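Local coordinates for protein arginase 1, mitochondrial (Arabidopsis thaliana, PDB 6VSU) that catalyses the manganese-dependent hydrolysis of L-arginine to urea and L-ornithine, and also converts agmatine to putrescine, at residues H162-P167 and D249-D254; G200-N205 and H263-G268. All coordinates share one frame; numbering follows the deposited sequence.

Contact 1: H162-P167 and D249-D254; sequences HLDAHP and DVDCLD. With MN (manganese (II) ion), chain B; MN (manganese (II) ion), chain C; ORN (L-ornithine), chain D.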
ATOM      1  N   HIS E 162      24.185   8.936  20.954  1.00 17.79           N
ATOM      2  CA  HIS E 162      23.968   8.030  19.819  1.00 18.00           C
ATOM      3  C   HIS E 162      22.664   7.275  20.085  1.00 18.17           C
ATOM      4  O   HIS E 162      22.631   6.448  20.954  1.00 18.39           O
ATOM      5  CB  HIS E 162      25.202   7.149  19.609  1.00 18.59           C
ATOM      6  CG  HIS E 162      25.060   6.191  18.488  1.00 19.35           C
ATOM      7  ND1 HIS E 162      25.692   4.989  18.495  1.00 20.35           N
ATOM      8  CD2 HIS E 162      24.282   6.225  17.379  1.00 19.14           C
ATOM      9  CE1 HIS E 162      25.326   4.311  17.426  1.00 20.74           C
ATOM     10  NE2 HIS E 162      24.463   5.054  16.706  1.00 19.40           N
ATOM     11  N   LEU E 163      21.592   7.654  19.413  1.00 18.67           N
ATOM     12  CA  LEU E 163      20.272   6.989  19.550  1.00 20.20           C
ATOM     13  C   LEU E 163      20.122   6.006  18.378  1.00 19.34           C
ATOM     14  O   LEU E 163      20.144   6.451  17.205  1.00 18.92           O
ATOM     15  CB  LEU E 163      19.167   8.061  19.538  1.00 21.68           C
ATOM     16  CG  LEU E 163      19.035   8.839  20.843  1.00 22.07           C
ATOM     17  CD1 LEU E 163      18.289  10.140  20.613  1.00 22.31           C
ATOM     18  CD2 LEU E 163      18.279   7.982  21.796  1.00 24.80           C
ATOM     19  N   ASP E 164      20.021   4.718  18.679  1.00 18.58           N
ATOM     20  CA  ASP E 164      20.053   3.706  17.617  1.00 17.74           C
ATOM     21  C   ASP E 164      19.650   2.352  18.174  1.00 18.29           C
ATOM     22  O   ASP E 164      19.973   2.068  19.359  1.00 18.98           O
ATOM     23  CB  ASP E 164      21.464   3.709  17.091  1.00 16.84           C
ATOM     24  CG  ASP E 164      21.650   3.059  15.738  1.00 16.49           C
ATOM     25  OD1 ASP E 164      20.961   2.039  15.479  1.00 16.87           O
ATOM     26  OD2 ASP E 164      22.497   3.579  14.984  1.00 15.39           O
ATOM     27  N   ALA E 165      19.007   1.514  17.354  1.00 17.99           N
ATOM     28  CA  ALA E 165      18.782   0.088  17.684  1.00 18.89           C
ATOM     29  C   ALA E 165      20.138  -0.693  17.743  1.00 19.14           C
ATOM     30  O   ALA E 165      20.187  -1.748  18.376  1.00 19.63           O
ATOM     31  CB  ALA E 165      17.797  -0.532  16.695  1.00 19.05           C
ATOM     32  N   HIS E 166      21.176  -0.199  17.061  1.00 19.01           N
ATOM     33  CA  HIS E 166      22.443  -0.884  16.708  1.00 20.13           C
ATOM     34  C   HIS E 166      23.605  -0.065  17.229  1.00 20.28           C
ATOM     35  O   HIS E 166      23.581   1.142  17.080  1.00 20.72           O
ATOM     36  CB  HIS E 166      22.576  -1.000  15.168  1.00 20.06           C
ATOM     37  CG  HIS E 166      21.369  -1.609  14.520  1.00 20.72           C
ATOM     38  ND1 HIS E 166      20.341  -0.820  13.956  1.00 19.37           N
ATOM     39  CD2 HIS E 166      20.992  -2.911  14.426  1.00 21.45           C
ATOM     40  CE1 HIS E 166      19.407  -1.627  13.557  1.00 20.44           C
ATOM     41  NE2 HIS E 166      19.778  -2.916  13.822  1.00 21.42           N
ATOM     42  N   PRO E 167      24.674  -0.652  17.802  1.00 21.65           N
ATOM     43  CA  PRO E 167      25.825   0.143  18.267  1.00 21.62           C
ATOM     44  C   PRO E 167      26.763   0.653  17.168  1.00 22.22           C
ATOM     45  O   PRO E 167      27.528   1.517  17.417  1.00 21.46           O
ATOM     46  CB  PRO E 167      26.554  -0.804  19.227  1.00 22.79           C
ATOM     47  CG  PRO E 167      26.059  -2.156  18.870  1.00 24.08           C
ATOM     48  CD  PRO E 167      24.695  -2.042  18.240  1.00 22.97           C
ATOM     49  N   ASP E 249      19.773   7.695  14.696  1.00 16.61           N
ATOM     50  CA  ASP E 249      19.283   6.741  13.665  1.00 16.81           C
ATOM     51  C   ASP E 249      17.796   6.614  13.933  1.00 17.50           C
ATOM     52  O   ASP E 249      17.404   6.385  15.056  1.00 17.65           O
ATOM     53  CB  ASP E 249      20.016   5.427  13.777  1.00 16.99           C
ATOM     54  CG  ASP E 249      19.632   4.318  12.820  1.00 17.36           C
ATOM     55  OD1 ASP E 249      18.484   4.287  12.311  1.00 17.08           O
ATOM     56  OD2 ASP E 249      20.501   3.463  12.611  1.00 17.95           O
ATOM     57  N   VAL E 250      16.992   6.893  12.933  1.00 17.95           N
ATOM     58  CA  VAL E 250      15.515   6.803  13.019  1.00 18.54           C
ATOM     59  C   VAL E 250      15.091   5.428  13.560  1.00 17.69           C
ATOM     60  O   VAL E 250      14.053   5.378  14.198  1.00 16.21           O
ATOM     61  CB  VAL E 250      14.964   7.139  11.620  1.00 19.80           C
ATOM     62  CG1 VAL E 250      13.552   6.749  11.485  1.00 21.64           C
ATOM     63  CG2 VAL E 250      15.062   8.617  11.342  1.00 19.53           C
ATOM     64  N   ASP E 251      15.910   4.367  13.416  1.00 18.21           N
ATOM     65  CA  ASP E 251      15.551   3.024  13.929  1.00 19.80           C
ATOM     66  C   ASP E 251      15.739   2.947  15.446  1.00 19.06           C
ATOM     67  O   ASP E 251      15.393   1.937  15.994  1.00 18.27           O
ATOM     68  CB  ASP E 251      16.234   1.873  13.188  1.00 22.04           C
ATOM     69  CG  ASP E 251      17.715   1.698  13.504  1.00 22.87           C
ATOM     70  OD1 ASP E 251      18.160   2.176  14.572  1.00 22.74           O
ATOM     71  OD2 ASP E 251      18.403   1.168  12.632  1.00 25.48           O
ATOM     72  N   CYS E 252      16.133   4.011  16.127  1.00 19.40           N
ATOM     73  CA  CYS E 252      16.007   4.055  17.624  1.00 20.17           C
ATOM     74  C   CYS E 252      14.539   3.912  18.022  1.00 19.74           C
ATOM     75  O   CYS E 252      14.254   3.336  19.082  1.00 21.07           O
ATOM     76  CB  CYS E 252      16.630   5.316  18.212  1.00 19.92           C
ATOM     77  SG  CYS E 252      15.746   6.871  17.907  1.00 21.65           S
ATOM     78  N   LEU E 253      13.649   4.372  17.152  1.00 18.19           N
ATOM     79  CA  LEU E 253      12.206   4.317  17.325  1.00 18.06           C
ATOM     80  C   LEU E 253      11.694   2.923  17.034  1.00 17.61           C
ATOM     81  O   LEU E 253      12.170   2.305  16.092  1.00 18.17           O
ATOM     82  CB  LEU E 253      11.602   5.325  16.346  1.00 18.97           C
ATOM     83  CG  LEU E 253      11.911   6.773  16.671  1.00 19.27           C
ATOM     84  CD1 LEU E 253      11.584   7.582  15.437  1.00 20.14           C
ATOM     85  CD2 LEU E 253      11.104   7.246  17.879  1.00 19.09           C
ATOM     86  N   ASP E 254      10.724   2.462  17.803  1.00 17.31           N
ATOM     87  CA  ASP E 254      10.023   1.225  17.446  1.00 18.18           C
ATOM     88  C   ASP E 254       9.541   1.371  16.014  1.00 17.96           C
ATOM     89  O   ASP E 254       9.122   2.457  15.628  1.00 17.72           O
ATOM     90  CB  ASP E 254       8.843   0.947  18.367  1.00 18.67           C
ATOM     91  CG  ASP E 254       8.398  -0.479  18.186  1.00 19.37           C
ATOM     92  OD1 ASP E 254       7.644  -0.712  17.251  1.00 20.36           O
ATOM     93  OD2 ASP E 254       8.955  -1.373  18.871  1.00 20.41           O
TER
HETATM   94 MN    MN B 401      20.346   1.382  13.490  1.00 21.88          MN
HETATM   95 MN    MN C 402      23.067   3.075  12.946  1.00 25.10          MN
HETATM   96  N   ORN D 404      22.898  -6.729  10.487  1.00 57.38           N
HETATM   97  CA  ORN D 404      23.583  -5.499  10.956  1.00 58.61           C
HETATM   98  CB  ORN D 404      22.619  -4.315  10.903  1.00 56.00           C
HETATM   99  CG  ORN D 404      23.289  -2.953  10.913  1.00 52.19           C
HETATM  100  CD  ORN D 404      22.289  -1.814  10.839  1.00 55.29           C
HETATM  101  NE  ORN D 404      22.793  -0.511  11.264  1.00 51.28           N
HETATM  102  C   ORN D 404      24.092  -5.699  12.389  1.00 61.89           C
HETATM  103  O   ORN D 404      24.224  -6.853  12.798  1.00 50.57           O
HETATM  104  OXT ORN D 404      24.345  -4.684  13.034  1.00 55.04           O
HETATM  105  O   HOH W   1      22.416   1.045  12.978  1.00 22.74           O
HETATM  106  O   HOH W   2      23.690   1.819  10.964  1.00 43.24           O

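Contact 2: G200-N205 and H263-G268; sequences GIRSIN and HIEPGG. With ORN (L-ornithine), chain D.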
ATOM      1  N   GLY E 200      18.851   3.052  23.145  1.00 18.50           N
ATOM      2  CA  GLY E 200      17.853   2.332  22.343  1.00 18.53           C
ATOM      3  C   GLY E 200      18.369   1.073  21.725  1.00 18.69           C
ATOM      4  O   GLY E 200      17.644   0.488  20.923  1.00 18.33           O
ATOM      5  N   ILE E 201      19.522   0.598  22.175  1.00 20.06           N
ATOM      6  CA  ILE E 201      20.220  -0.571  21.566  1.00 20.89           C
ATOM      7  C   ILE E 201      19.355  -1.817  21.787  1.00 20.89           C
ATOM      8  O   ILE E 201      19.000  -2.080  22.933  1.00 21.33           O
ATOM      9  CB  ILE E 201      21.607  -0.771  22.179  1.00 22.20           C
ATOM     10  CG1 ILE E 201      22.549   0.408  21.958  1.00 22.89           C
ATOM     11  CG2 ILE E 201      22.188  -2.049  21.658  1.00 23.18           C
ATOM     12  CD1 ILE E 201      22.844   0.674  20.503  1.00 23.48           C
ATOM     13  N   ARG E 202      19.083  -2.599  20.752  1.00 20.47           N
ATOM     14  CA  ARG E 202      18.360  -3.878  20.956  1.00 21.02           C
ATOM     15  C   ARG E 202      18.776  -4.914  19.915  1.00 21.33           C
ATOM     16  O   ARG E 202      18.117  -5.959  19.820  1.00 22.04           O
ATOM     17  CB  ARG E 202      16.864  -3.592  20.943  1.00 20.62           C
ATOM     18  CG  ARG E 202      16.441  -2.724  19.769  1.00 20.44           C
ATOM     19  CD  ARG E 202      15.014  -2.320  19.897  1.00 20.48           C
ATOM     20  NE  ARG E 202      14.487  -1.750  18.701  1.00 19.75           N
ATOM     21  CZ  ARG E 202      14.591  -0.490  18.319  1.00 19.48           C
ATOM     22  NH1 ARG E 202      15.307   0.377  18.999  1.00 18.95           N
ATOM     23  NH2 ARG E 202      13.979  -0.098  17.208  1.00 20.02           N
ATOM     24  N   SER E 203      19.815  -4.625  19.140  1.00 21.13           N
ATOM     25  CA  SER E 203      20.428  -5.569  18.191  1.00 21.92           C
ATOM     26  C   SER E 203      21.937  -5.435  18.357  1.00 22.79           C
ATOM     27  O   SER E 203      22.544  -4.471  17.839  1.00 21.75           O
ATOM     28  CB  SER E 203      19.966  -5.316  16.755  1.00 21.80           C
ATOM     29  OG  SER E 203      20.664  -6.168  15.841  1.00 21.70           O
ATOM     30  N   ILE E 204      22.532  -6.364  19.092  1.00 23.93           N
ATOM     31  CA  ILE E 204      23.977  -6.307  19.404  1.00 24.49           C
ATOM     32  C   ILE E 204      24.443  -7.728  19.662  1.00 25.95           C
ATOM     33  O   ILE E 204      23.639  -8.579  20.165  1.00 25.73           O
ATOM     34  CB  ILE E 204      24.208  -5.346  20.590  1.00 25.04           C
ATOM     35  CG1 ILE E 204      25.687  -5.235  20.966  1.00 25.56           C
ATOM     36  CG2 ILE E 204      23.389  -5.732  21.805  1.00 25.93           C
ATOM     37  CD1 ILE E 204      25.957  -4.079  21.877  1.00 25.58           C
ATOM     38  N   ASN E 205      25.680  -7.994  19.299  1.00 26.78           N
ATOM     39  CA  ASN E 205      26.262  -9.340  19.495  1.00 29.55           C
ATOM     40  C   ASN E 205      27.534  -9.206  20.318  1.00 31.46           C
ATOM     41  O   ASN E 205      27.857  -8.088  20.694  1.00 30.83           O
ATOM     42  CB  ASN E 205      26.478 -10.027  18.155  1.00 29.77           C
ATOM     43  CG  ASN E 205      27.455  -9.341  17.230  1.00 29.73           C
ATOM     44  OD1 ASN E 205      28.043  -8.288  17.515  1.00 30.04           O
ATOM     45  ND2 ASN E 205      27.696  -9.983  16.119  1.00 30.39           N
ATOM     46  N   HIS E 263      16.267  -1.448   8.629  1.00 19.59           N
ATOM     47  CA  HIS E 263      16.443  -2.491   9.671  1.00 20.13           C
ATOM     48  C   HIS E 263      15.278  -2.421  10.669  1.00 19.38           C
ATOM     49  O   HIS E 263      15.387  -1.680  11.634  1.00 17.47           O
ATOM     50  CB  HIS E 263      17.813  -2.318  10.358  1.00 20.28           C
ATOM     51  CG  HIS E 263      18.951  -2.460   9.417  1.00 21.11           C
ATOM     52  ND1 HIS E 263      19.555  -3.670   9.184  1.00 22.33           N
ATOM     53  CD2 HIS E 263      19.546  -1.582   8.578  1.00 21.26           C
ATOM     54  CE1 HIS E 263      20.497  -3.537   8.262  1.00 22.52           C
ATOM     55  NE2 HIS E 263      20.513  -2.283   7.867  1.00 21.66           N
ATOM     56  N   ILE E 264      14.246  -3.221  10.438  1.00 20.05           N
ATOM     57  CA  ILE E 264      13.048  -3.316  11.294  1.00 21.18           C
ATOM     58  C   ILE E 264      13.473  -4.101  12.537  1.00 21.71           C
ATOM     59  O   ILE E 264      13.873  -5.290  12.402  1.00 22.19           O
ATOM     60  CB  ILE E 264      11.903  -4.025  10.554  1.00 23.43           C
ATOM     61  CG1 ILE E 264      11.448  -3.303   9.292  1.00 24.54           C
ATOM     62  CG2 ILE E 264      10.732  -4.239  11.484  1.00 23.74           C
ATOM     63  CD1 ILE E 264      11.139  -1.873   9.575  1.00 25.79           C
ATOM     64  N   GLU E 265      13.424  -3.455  13.690  1.00 20.93           N
ATOM     65  CA  GLU E 265      13.899  -4.067  14.956  1.00 22.03           C
ATOM     66  C   GLU E 265      12.831  -3.774  16.019  1.00 20.76           C
ATOM     67  O   GLU E 265      12.799  -2.728  16.622  1.00 19.18           O
ATOM     68  CB  GLU E 265      15.326  -3.582  15.262  1.00 22.73           C
ATOM     69  CG  GLU E 265      15.956  -4.363  16.409  1.00 23.55           C
ATOM     70  CD  GLU E 265      16.263  -5.823  16.128  1.00 24.86           C
ATOM     71  OE1 GLU E 265      16.763  -6.152  15.014  1.00 23.66           O
ATOM     72  OE2 GLU E 265      16.015  -6.631  17.060  1.00 25.79           O
ATOM     73  N   PRO E 266      11.830  -4.655  16.204  1.00 20.70           N
ATOM     74  CA  PRO E 266      10.818  -4.410  17.216  1.00 20.93           C
ATOM     75  C   PRO E 266      11.365  -4.156  18.634  1.00 20.38           C
ATOM     76  O   PRO E 266      12.402  -4.700  18.971  1.00 20.58           O
ATOM     77  CB  PRO E 266       9.933  -5.669  17.147  1.00 21.58           C
ATOM     78  CG  PRO E 266      10.140  -6.154  15.726  1.00 22.11           C
ATOM     79  CD  PRO E 266      11.613  -5.895  15.456  1.00 21.31           C
ATOM     80  N   GLY E 267      10.613  -3.382  19.421  1.00 19.39           N
ATOM     81  CA  GLY E 267      10.849  -3.166  20.852  1.00 19.88           C
ATOM     82  C   GLY E 267      11.634  -1.895  21.112  1.00 19.52           C
ATOM     83  O   GLY E 267      12.544  -1.933  21.928  1.00 19.98           O
ATOM     84  N   GLY E 268      11.334  -0.828  20.375  1.00 18.65           N
ATOM     85  CA  GLY E 268      12.099   0.416  20.392  1.00 18.13           C
ATOM     86  C   GLY E 268      11.402   1.518  21.169  1.00 18.01           C
ATOM     87  O   GLY E 268      10.423   1.252  21.882  1.00 19.06           O
TER
HETATM   88  N   ORN D 404      22.898  -6.729  10.487  1.00 57.38           N
HETATM   89  CA  ORN D 404      23.583  -5.499  10.956  1.00 58.61           C
HETATM   90  CB  ORN D 404      22.619  -4.315  10.903  1.00 56.00           C
HETATM   91  CG  ORN D 404      23.289  -2.953  10.913  1.00 52.19           C
HETATM   92  CD  ORN D 404      22.289  -1.814  10.839  1.00 55.29           C
HETATM   93  NE  ORN D 404      22.793  -0.511  11.264  1.00 51.28           N
HETATM   94  C   ORN D 404      24.092  -5.699  12.389  1.00 61.89           C
HETATM   95  O   ORN D 404      24.224  -6.853  12.798  1.00 50.57           O
HETATM   96  OXT ORN D 404      24.345  -4.684  13.034  1.00 55.04           O
HETATM   97  O   HOH W   3      18.502  -8.414  15.133  1.00 43.48           O

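Contact 1: H162-P167 and D249-D254
D164 and D249 bring their carboxylates together over two manganese ions, with D164 OD2 3.1 Å from D249 OD2 and the two planes 68° apart. The two ions probably offset the repulsion between these oxygens. D164 bridges the ions with one oxygen each, OD1 to the manganese of chain B and OD2 to that of chain C. D249 bridges through OD2 alone, 2.3 Å from the chain B ion and a longer 2.6 Å from the chain C ion. D251 turns its CG between the backbone N and the carbonyl carbon (chi1 74°), placing both oxygens on the chain B ion; the grip is lopsided, 2.1 Å from OD2 but 2.6 Å from OD1.

H166 binds the same ion through ND1. D251 OD2 lies in its ring plane, at the edge, while ring and carboxylate are turned 66° apart. One ring face carries the ornithine CD over its centre, and the opposite face has A165 CB toward the rim. Water 1 joins the two ions, 2.2 Å from the chain B manganese and 2.1 Å from that of chain C.

Backbone N-H groups and H162 fix the carboxylates. Two Asx turns, H166 N to D164 OD1 and D251 N to D249 OD1, tie each to its own loop. From the second shell, A165 N donates to D251 OD1 from above the carboxylate plane, and H162 NE2 donates to D164 OD2 from the anti side, tilted out of the carboxylate plane. Behind the metals, D249 N bonds to L163 O at 2.8 Å, and L163 CB packs on C252 CB. H140, D168 and water 2 complete the chain C site. The result is the binuclear manganese centre of the arginase family, built on loops leaving the neighbouring parallel strands 158-163 and 244-249.

Contact 2: G200-N205 and H263-G268
The backbones of G200-N205 and H263-G268 pass with S203 and E265 nearest, their CA atoms 7.4 Å apart, and the R202 side chain bridges to the backbone of E265. Both line the ornithine pocket of the alpha/beta arginase fold, where S203 binds ornithine; the first covers the end of strand 193-201 and the loop after it, the second part of the loop before helix 271-280. R202, extended from CG to NE, grips E265 O side-on in its guanidinium plane: NE and NH2 each donate at 2.9 Å, NH2 in the carbonyl plane, NE from above it, 47° out. G268 CA lies over the face of the group, 3.4 Å from R202 CZ. NH1 turns back to G200 O and also bonds to C252 O, as NH2 does to D251 O; these backbone oxygens probably help to offset the buried charge.

The E265 side chain bends at chi2 (68°) and runs antiparallel alongside the R202 chain, CG to CG 3.8 Å; its OE2 forms a salt bridge with K310 of the second subunit. E265 OE1 lies 3.7 Å from S203 CB, and water 3 donates to it. The H263 ring presents one face to the ligand, with CE1 3.5 Å from ornithine CB.

Overall arrangement
Contacts 1 and 2 lie side by side, their centres 7 Å apart, and their segments alternate along the chain. They are stitched together directly: A165 O is 2.8 Å from R202 N, and D254 OD2 is 2.7 Å from G267 N, both probable hydrogen bonds. P167 CD packs against S203 O at 3.3 Å, and L253 O lies 3.2 Å from R202 NH2, a weak bond. Both contacts border the ornithine: the H166 and H263 rings meet edge-to-face and each sets a face against the ligand. Contact 1 thus supplies metal ligands, while contact 2 shapes the adjoining pocket wall, where a second subunit joins in.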